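Local coordinates for protein putative sulfatase yidJ (Bacteroides fragilis, PDB 2QZU) that probably hydrolyses sulfate esters as a metal-dependent arylsulfatase-like enzyme of the alkaline phosphatase clan, though its natural substrate is not established, at residues Q25-L30 against K219-L224; L302-I307 against S341-I346. One frame throughout, in Å; residues are numbered along the deposited sequence.

Contact 1. Residues Q25-L30 against K219-L224; sequences QPTPNL and KQPFAL
Leu30 and Ala223 pair in parallel where two strands of the central sheet begin, and two backbone hydrogen bonds fix their register. The amide of Leu30 donates to Phe222 O at 3.0 Å, and Leu224 N returns a bond of 2.8 Å to Leu30 O. Both bonds involve Leu30, one through its N-H and one through its carbonyl, and reach the residues on either side of Ala223, as parallel pairing requires. Leu30 O takes a second, weaker approach from Ala223 CA, a CA-H...O contact of 3.2 Å. On the face of the sheet that carries Leu30 and Ala223, their CB atoms lie 4.3 Å apart, with Trp116 and Leu120 of helix 116-122 packed against them.

Strands 29-35 and 222-228 are neighbours in the mixed, mainly parallel sheet at the heart of the alpha/beta fold that sulfatases share with alkaline phosphatase. The segments meet at the N-terminal ends of these strands, where regular pairing gives way to loop.

The aromatic contact involves Asn29 and Phe222. Asn29 CB sits over one face of the phenyl ring, offset toward the rim and 3.9 Å from the centroid, in a CH-pi contact. A chi1 of 71° sets Phe222 CG between its own backbone N and carbonyl carbon, which turns one face of the ring toward Asn29 CB. Tyr211 of helix 200-213 also touches the ring.

Ahead of the strands the packing is carried by Pro221. Gln25 bends at chi2 and crosses the proline at about a right angle, bringing Gln25 NE2 to 3.2 Å from Pro221 CD. Thr27 OG1 meets Pro221 CG at 3.9 Å, while its hydrogen bond goes to Tyr125 OH.

Contact 2. Residues L302-I307 against S341-I346; sequences LFDNTI and SWPDQI
Trp342 lays its indole against Asn305 and Ile307. With CG anti to the backbone N (chi1 -175°), the side chain leaves the loop alongside the start of strand 306-311. Trp342 CB lies 4.1 Å from Ile307 CG1, which also sits over the indole face in a CH-pi contact, 4.0 Å from the centroid of the five-membered ring. Farther out, Ile307 CD1 reaches the six-membered ring at Trp342 CE3. Gln345 CB covers the opposite face, so the indole is sandwiched between aliphatic groups. Along the edge, Trp342 CD1 faces Asp304 O, and Trp342 NE1 gives a weak but fairly straight hydrogen bond of 3.3 Å to Asn305 OD1, which lies in the ring plane.

The contact joins the type I beta turn Phe303-Thr306, leading into strand 306-311, to the loop after strand 338-341, its antiparallel neighbour in the central sheet. Backbone joins the two as well: Asp344 N donates to Asp304 O at 3.0 Å. Pro343 packs its CG on Phe303 CE2 at 3.7 Å, the two side chains crossing at about a right angle. Water 1 bridges the two segments, hydrogen-bonded to Thr306 O and Ser341 OG. Asp304 and Asp344 place like charges 4.6 Å apart (Asp304 OD2 to Asp344 OD1), which may repel; the salt bridge of Asp344 OD2 to Lys24 NZ would offset this.

In the fold
Contacts 1 and 2 follow one another along the chain, yet lie side by side in space, their centres about 11 Å apart. Strand 29-35 joins them: it pairs with 222-228 in contact 1 and with 306-311, the strand entered in contact 2. Asn29 connects them directly, with probable backbone hydrogen bonds from Ile307 N to Asn29 O (2.9 Å) and from Asn29 N to Asn305 O (3.2 Å). Pro28 also touches Trp342, and Met369 meets both Leu30 and Ile307. Centred about 23 and 21 Å from the middle of the chain, both lie where strands 29-35, 222-228 and 306-311 begin, at the same end of the central sheet of the sulfatase fold.

Contact 1. Residues Q25-L30 against K219-L224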
ATOM      1  N   GLN A  25      -1.804 -11.377  46.978  1.00 17.92           N
ATOM      2  CA  GLN A  25      -1.193 -10.057  47.054  1.00 12.91           C
ATOM      3  C   GLN A  25      -2.276  -9.060  47.464  1.00  9.04           C
ATOM      4  O   GLN A  25      -3.429  -9.189  47.053  1.00  9.42           O
ATOM      5  CB  GLN A  25      -0.593  -9.659  45.702  1.00 16.57           C
ATOM      6  CG  GLN A  25       0.652 -10.445  45.311  1.00 32.32           C
ATOM      7  CD  GLN A  25       1.794 -10.263  46.299  1.00 47.80           C
ATOM      8  OE1 GLN A  25       1.732 -10.733  47.435  1.00 55.35           O
ATOM      9  NE2 GLN A  25       2.842  -9.570  45.869  1.00 43.30           N
ATOM     10  N   PRO A  26      -1.922  -8.056  48.282  1.00  6.97           N
ATOM     11  CA  PRO A  26      -2.896  -7.051  48.734  1.00  5.74           C
ATOM     12  C   PRO A  26      -3.379  -6.058  47.668  1.00  9.82           C
ATOM     13  O   PRO A  26      -4.331  -5.308  47.898  1.00 11.91           O
ATOM     14  CB  PRO A  26      -2.169  -6.373  49.896  1.00  7.56           C
ATOM     15  CG  PRO A  26      -0.743  -6.449  49.479  1.00  9.94           C
ATOM     16  CD  PRO A  26      -0.618  -7.854  48.940  1.00  6.69           C
ATOM     17  N   THR A  27      -2.715  -6.052  46.514  1.00  9.27           N
ATOM     18  CA  THR A  27      -3.101  -5.188  45.398  1.00  8.23           C
ATOM     19  C   THR A  27      -3.116  -6.068  44.147  1.00  7.05           C
ATOM     20  O   THR A  27      -2.294  -6.970  44.005  1.00 10.89           O
ATOM     21  CB  THR A  27      -2.129  -3.996  45.220  1.00  9.15           C
ATOM     22  OG1 THR A  27      -0.802  -4.473  44.984  1.00  8.05           O
ATOM     23  CG2 THR A  27      -2.135  -3.126  46.467  1.00  7.95           C
ATOM     24  N   PRO A  28      -4.049  -5.813  43.221  1.00  6.53           N
ATOM     25  CA  PRO A  28      -4.159  -6.612  41.996  1.00  6.56           C
ATOM     26  C   PRO A  28      -3.150  -6.378  40.876  1.00  8.98           C
ATOM     27  O   PRO A  28      -2.454  -5.365  40.839  1.00  7.91           O
ATOM     28  CB  PRO A  28      -5.579  -6.317  41.539  1.00  4.93           C
ATOM     29  CG  PRO A  28      -5.712  -4.853  41.881  1.00  7.40           C
ATOM     30  CD  PRO A  28      -5.111  -4.787  43.278  1.00  5.60           C
ATOM     31  N   ASN A  29      -3.084  -7.342  39.964  1.00  4.11           N
ATOM     32  CA  ASN A  29      -2.206  -7.237  38.805  1.00  5.18           C
ATOM     33  C   ASN A  29      -2.985  -6.433  37.782  1.00  6.38           C
ATOM     34  O   ASN A  29      -4.170  -6.162  37.969  1.00  6.97           O
ATOM     35  CB  ASN A  29      -1.915  -8.617  38.221  1.00  3.89           C
ATOM     36  CG  ASN A  29      -1.327  -9.562  39.237  1.00  5.59           C
ATOM     37  OD1 ASN A  29      -1.851 -10.652  39.464  1.00 13.63           O
ATOM     38  ND2 ASN A  29      -0.234  -9.146  39.862  1.00  5.49           N
ATOM     39  N   LEU A  30      -2.321  -6.058  36.698  1.00  4.49           N
ATOM     40  CA  LEU A  30      -2.969  -5.301  35.643  1.00  4.56           C
ATOM     41  C   LEU A  30      -2.480  -5.765  34.283  1.00  6.68           C
ATOM     42  O   LEU A  30      -1.278  -5.853  34.041  1.00  6.00           O
ATOM     43  CB  LEU A  30      -2.676  -3.801  35.787  1.00  2.80           C
ATOM     44  CG  LEU A  30      -3.027  -2.902  34.590  1.00  5.02           C
ATOM     45  CD1 LEU A  30      -4.540  -2.843  34.389  1.00  3.41           C
ATOM     46  CD2 LEU A  30      -2.467  -1.505  34.830  1.00  6.68           C
ATOM     47  N   LYS A 219       5.063 -13.999  43.359  1.00 19.27           N
ATOM     48  CA  LYS A 219       5.917 -13.472  44.419  1.00 14.65           C
ATOM     49  C   LYS A 219       5.778 -11.957  44.532  1.00 16.00           C
ATOM     50  O   LYS A 219       6.102 -11.366  45.563  1.00 17.70           O
ATOM     51  CB  LYS A 219       7.382 -13.845  44.167  1.00 16.61           C
ATOM     52  CG  LYS A 219       7.966 -13.259  42.900  1.00 18.42           C
ATOM     53  CD  LYS A 219       9.439 -13.609  42.768  1.00 18.13           C
ATOM     54  CE  LYS A 219      10.013 -13.057  41.475  1.00 30.26           C
ATOM     55  NZ  LYS A 219      11.464 -13.357  41.334  1.00 36.70           N
ATOM     56  N   GLN A 220       5.290 -11.334  43.464  1.00 14.77           N
ATOM     57  CA  GLN A 220       5.093  -9.888  43.432  1.00 13.50           C
ATOM     58  C   GLN A 220       4.002  -9.566  42.417  1.00 13.66           C
ATOM     59  O   GLN A 220       3.686 -10.389  41.562  1.00 11.99           O
ATOM     60  CB  GLN A 220       6.390  -9.186  43.018  1.00 16.07           C
ATOM     61  CG  GLN A 220       6.937  -9.643  41.671  1.00 24.21           C
ATOM     62  CD  GLN A 220       8.235  -8.952  41.301  1.00 28.71           C
ATOM     63  OE1 GLN A 220       8.264  -7.745  41.062  1.00 44.32           O
ATOM     64  NE2 GLN A 220       9.319  -9.715  41.255  1.00 35.82           N
ATOM     65  N   PRO A 221       3.392  -8.374  42.514  1.00  8.91           N
ATOM     66  CA  PRO A 221       2.351  -8.054  41.534  1.00  6.33           C
ATOM     67  C   PRO A 221       3.018  -7.678  40.210  1.00  8.42           C
ATOM     68  O   PRO A 221       4.227  -7.436  40.164  1.00  8.50           O
ATOM     69  CB  PRO A 221       1.637  -6.852  42.154  1.00 12.35           C
ATOM     70  CG  PRO A 221       1.960  -6.948  43.627  1.00 12.69           C
ATOM     71  CD  PRO A 221       3.394  -7.396  43.616  1.00 11.84           C
ATOM     72  N   PHE A 222       2.239  -7.639  39.137  1.00  8.03           N
ATOM     73  CA  PHE A 222       2.784  -7.247  37.845  1.00  5.32           C
ATOM     74  C   PHE A 222       1.785  -6.417  37.054  1.00  4.11           C
ATOM     75  O   PHE A 222       0.575  -6.466  37.294  1.00  5.28           O
ATOM     76  CB  PHE A 222       3.191  -8.474  37.011  1.00  6.24           C
ATOM     77  CG  PHE A 222       2.029  -9.287  36.495  1.00  7.57           C
ATOM     78  CD1 PHE A 222       1.454 -10.283  37.279  1.00  7.72           C
ATOM     79  CD2 PHE A 222       1.525  -9.067  35.214  1.00  8.95           C
ATOM     80  CE1 PHE A 222       0.394 -11.056  36.793  1.00 11.60           C
ATOM     81  CE2 PHE A 222       0.465  -9.834  34.719  1.00 11.85           C
ATOM     82  CZ  PHE A 222      -0.101 -10.830  35.511  1.00 11.36           C
ATOM     83  N   ALA A 223       2.316  -5.631  36.124  1.00  4.70           N
ATOM     84  CA  ALA A 223       1.514  -4.804  35.236  1.00  6.65           C
ATOM     85  C   ALA A 223       2.095  -5.039  33.850  1.00  6.72           C
ATOM     86  O   ALA A 223       3.304  -4.916  33.649  1.00  6.81           O
ATOM     87  CB  ALA A 223       1.627  -3.323  35.613  1.00  5.58           C
ATOM     88  N   LEU A 224       1.238  -5.397  32.902  1.00  3.98           N
ATOM     89  CA  LEU A 224       1.684  -5.638  31.539  1.00  5.04           C
ATOM     90  C   LEU A 224       0.787  -4.906  30.559  1.00  3.04           C
ATOM     91  O   LEU A 224      -0.440  -4.953  30.667  1.00  6.02           O
ATOM     92  CB  LEU A 224       1.659  -7.142  31.217  1.00  4.67           C
ATOM     93  CG  LEU A 224       1.919  -7.546  29.757  1.00  5.94           C
ATOM     94  CD1 LEU A 224       3.388  -7.345  29.424  1.00 11.10           C
ATOM     95  CD2 LEU A 224       1.528  -9.009  29.535  1.00  6.75           C
TER

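Contact 2. Residues L302-I307 against S341-I346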
ATOM      1  N   LEU A 302      -4.140 -16.419  37.224  1.00  8.38           N
ATOM      2  CA  LEU A 302      -3.836 -14.996  37.314  1.00 11.56           C
ATOM      3  C   LEU A 302      -4.919 -14.148  36.657  1.00 12.33           C
ATOM      4  O   LEU A 302      -4.652 -13.026  36.229  1.00 13.60           O
ATOM      5  CB  LEU A 302      -2.499 -14.701  36.630  1.00  7.80           C
ATOM      6  CG  LEU A 302      -1.226 -15.342  37.187  1.00  7.12           C
ATOM      7  CD1 LEU A 302      -0.044 -15.056  36.256  1.00  8.62           C
ATOM      8  CD2 LEU A 302      -0.962 -14.795  38.580  1.00 10.53           C
ATOM      9  N   PHE A 303      -6.133 -14.681  36.560  1.00 12.32           N
ATOM     10  CA  PHE A 303      -7.221 -13.941  35.935  1.00  8.26           C
ATOM     11  C   PHE A 303      -8.141 -13.295  36.966  1.00 11.53           C
ATOM     12  O   PHE A 303      -8.528 -12.135  36.821  1.00  8.13           O
ATOM     13  CB  PHE A 303      -8.053 -14.858  35.027  1.00  9.39           C
ATOM     14  CG  PHE A 303      -9.168 -14.144  34.301  1.00 10.84           C
ATOM     15  CD1 PHE A 303      -8.884 -13.198  33.320  1.00 12.48           C
ATOM     16  CD2 PHE A 303     -10.501 -14.407  34.611  1.00 12.05           C
ATOM     17  CE1 PHE A 303      -9.910 -12.521  32.662  1.00 11.79           C
ATOM     18  CE2 PHE A 303     -11.537 -13.733  33.959  1.00 10.12           C
ATOM     19  CZ  PHE A 303     -11.239 -12.789  32.980  1.00 14.30           C
ATOM     20  N   ASP A 304      -8.481 -14.042  38.010  1.00 11.41           N
ATOM     21  CA  ASP A 304      -9.383 -13.532  39.033  1.00  9.86           C
ATOM     22  C   ASP A 304      -8.910 -12.298  39.783  1.00  8.10           C
ATOM     23  O   ASP A 304      -9.719 -11.417  40.088  1.00  7.17           O
ATOM     24  CB  ASP A 304      -9.722 -14.624  40.052  1.00  8.47           C
ATOM     25  CG  ASP A 304     -10.515 -15.758  39.448  1.00 21.17           C
ATOM     26  OD1 ASP A 304     -11.101 -15.566  38.360  1.00 20.64           O
ATOM     27  OD2 ASP A 304     -10.561 -16.839  40.072  1.00 27.99           O
ATOM     28  N   ASN A 305      -7.625 -12.227  40.118  1.00  7.83           N
ATOM     29  CA  ASN A 305      -7.155 -11.054  40.846  1.00 12.85           C
ATOM     30  C   ASN A 305      -6.282 -10.160  39.997  1.00  9.81           C
ATOM     31  O   ASN A 305      -5.253  -9.649  40.445  1.00 11.58           O
ATOM     32  CB  ASN A 305      -6.403 -11.435  42.122  1.00 13.62           C
ATOM     33  CG  ASN A 305      -6.242 -10.250  43.059  1.00 24.79           C
ATOM     34  OD1 ASN A 305      -7.207  -9.518  43.313  1.00 22.74           O
ATOM     35  ND2 ASN A 305      -5.034 -10.052  43.576  1.00 24.34           N
ATOM     36  N   THR A 306      -6.711  -9.990  38.753  1.00 10.94           N
ATOM     37  CA  THR A 306      -6.017  -9.142  37.804  1.00  7.55           C
ATOM     38  C   THR A 306      -7.063  -8.282  37.124  1.00  8.15           C
ATOM     39  O   THR A 306      -8.133  -8.766  36.758  1.00  9.87           O
ATOM     40  CB  THR A 306      -5.304  -9.965  36.714  1.00  7.59           C
ATOM     41  OG1 THR A 306      -4.235 -10.717  37.299  1.00 11.58           O
ATOM     42  CG2 THR A 306      -4.746  -9.042  35.624  1.00  5.49           C
ATOM     43  N   ILE A 307      -6.770  -6.998  36.988  1.00  7.91           N
ATOM     44  CA  ILE A 307      -7.689  -6.113  36.295  1.00  4.28           C
ATOM     45  C   ILE A 307      -7.272  -6.207  34.835  1.00  6.37           C
ATOM     46  O   ILE A 307      -6.135  -5.887  34.491  1.00  4.77           O
ATOM     47  CB  ILE A 307      -7.540  -4.654  36.760  1.00  5.19           C
ATOM     48  CG1 ILE A 307      -7.944  -4.532  38.231  1.00  6.21           C
ATOM     49  CG2 ILE A 307      -8.398  -3.738  35.882  1.00  2.99           C
ATOM     50  CD1 ILE A 307      -7.616  -3.187  38.844  1.00 10.98           C
ATOM     51  N   SER A 341     -12.430  -6.314  33.367  1.00  6.54           N
ATOM     52  CA  SER A 341     -12.802  -7.437  34.208  1.00  8.39           C
ATOM     53  C   SER A 341     -11.869  -7.511  35.406  1.00  6.06           C
ATOM     54  O   SER A 341     -10.700  -7.138  35.327  1.00  8.80           O
ATOM     55  CB  SER A 341     -12.740  -8.755  33.425  1.00  9.30           C
ATOM     56  OG  SER A 341     -11.407  -9.095  33.086  1.00 12.83           O
ATOM     57  N   TRP A 342     -12.414  -7.982  36.520  1.00  6.59           N
ATOM     58  CA  TRP A 342     -11.681  -8.159  37.768  1.00  8.34           C
ATOM     59  C   TRP A 342     -12.641  -8.985  38.617  1.00  8.70           C
ATOM     60  O   TRP A 342     -13.300  -8.467  39.521  1.00  9.52           O
ATOM     61  CB  TRP A 342     -11.393  -6.810  38.441  1.00  6.57           C
ATOM     62  CG  TRP A 342     -10.531  -6.939  39.677  1.00  8.92           C
ATOM     63  CD1 TRP A 342      -9.829  -8.042  40.077  1.00  8.17           C
ATOM     64  CD2 TRP A 342     -10.281  -5.928  40.663  1.00 12.07           C
ATOM     65  NE1 TRP A 342      -9.158  -7.782  41.251  1.00  8.84           N
ATOM     66  CE2 TRP A 342      -9.418  -6.490  41.632  1.00 11.27           C
ATOM     67  CE3 TRP A 342     -10.701  -4.598  40.821  1.00 12.86           C
ATOM     68  CZ2 TRP A 342      -8.966  -5.771  42.745  1.00 10.74           C
ATOM     69  CZ3 TRP A 342     -10.250  -3.882  41.929  1.00 12.50           C
ATOM     70  CH2 TRP A 342      -9.391  -4.472  42.876  1.00 10.78           C
ATOM     71  N   PRO A 343     -12.741 -10.289  38.313  1.00 10.05           N
ATOM     72  CA  PRO A 343     -13.620 -11.231  39.010  1.00  7.42           C
ATOM     73  C   PRO A 343     -13.643 -11.122  40.531  1.00  8.27           C
ATOM     74  O   PRO A 343     -14.709 -11.133  41.140  1.00 14.40           O
ATOM     75  CB  PRO A 343     -13.115 -12.586  38.530  1.00  9.84           C
ATOM     76  CG  PRO A 343     -12.691 -12.292  37.128  1.00  9.03           C
ATOM     77  CD  PRO A 343     -11.934 -10.989  37.296  1.00  8.26           C
ATOM     78  N   ASP A 344     -12.470 -11.008  41.145  1.00  9.44           N
ATOM     79  CA  ASP A 344     -12.392 -10.917  42.600  1.00 11.50           C
ATOM     80  C   ASP A 344     -13.141  -9.738  43.216  1.00 14.89           C
ATOM     81  O   ASP A 344     -13.604  -9.826  44.353  1.00 17.16           O
ATOM     82  CB  ASP A 344     -10.929 -10.866  43.053  1.00  9.62           C
ATOM     83  CG  ASP A 344     -10.291 -12.245  43.145  1.00 13.98           C
ATOM     84  OD1 ASP A 344     -10.978 -13.250  42.863  1.00 12.23           O
ATOM     85  OD2 ASP A 344      -9.098 -12.320  43.509  1.00 18.65           O
ATOM     86  N   GLN A 345     -13.281  -8.643  42.475  1.00 12.94           N
ATOM     87  CA  GLN A 345     -13.945  -7.466  43.028  1.00 14.87           C
ATOM     88  C   GLN A 345     -15.133  -6.905  42.264  1.00 14.73           C
ATOM     89  O   GLN A 345     -15.897  -6.111  42.811  1.00 16.68           O
ATOM     90  CB  GLN A 345     -12.923  -6.345  43.219  1.00 18.94           C
ATOM     91  CG  GLN A 345     -11.966  -6.572  44.369  1.00 18.66           C
ATOM     92  CD  GLN A 345     -12.689  -6.671  45.693  1.00 23.61           C
ATOM     93  OE1 GLN A 345     -13.527  -5.829  46.016  1.00 26.62           O
ATOM     94  NE2 GLN A 345     -12.369  -7.698  46.470  1.00 14.52           N
ATOM     95  N   ILE A 346     -15.292  -7.304  41.010  1.00 15.39           N
ATOM     96  CA  ILE A 346     -16.386  -6.780  40.208  1.00 15.89           C
ATOM     97  C   ILE A 346     -17.310  -7.849  39.647  1.00 12.32           C
ATOM     98  O   ILE A 346     -16.879  -8.737  38.910  1.00 10.58           O
ATOM     99  CB  ILE A 346     -15.843  -5.934  39.040  1.00 11.83           C
ATOM    100  CG1 ILE A 346     -14.932  -4.831  39.584  1.00 13.22           C
ATOM    101  CG2 ILE A 346     -16.991  -5.315  38.264  1.00 15.31           C
ATOM    102  CD1 ILE A 346     -14.246  -4.016  38.508  1.00 22.49           C
TER
HETATM  103  O   HOH W   1      -9.743 -10.102  35.069  1.00  8.49           O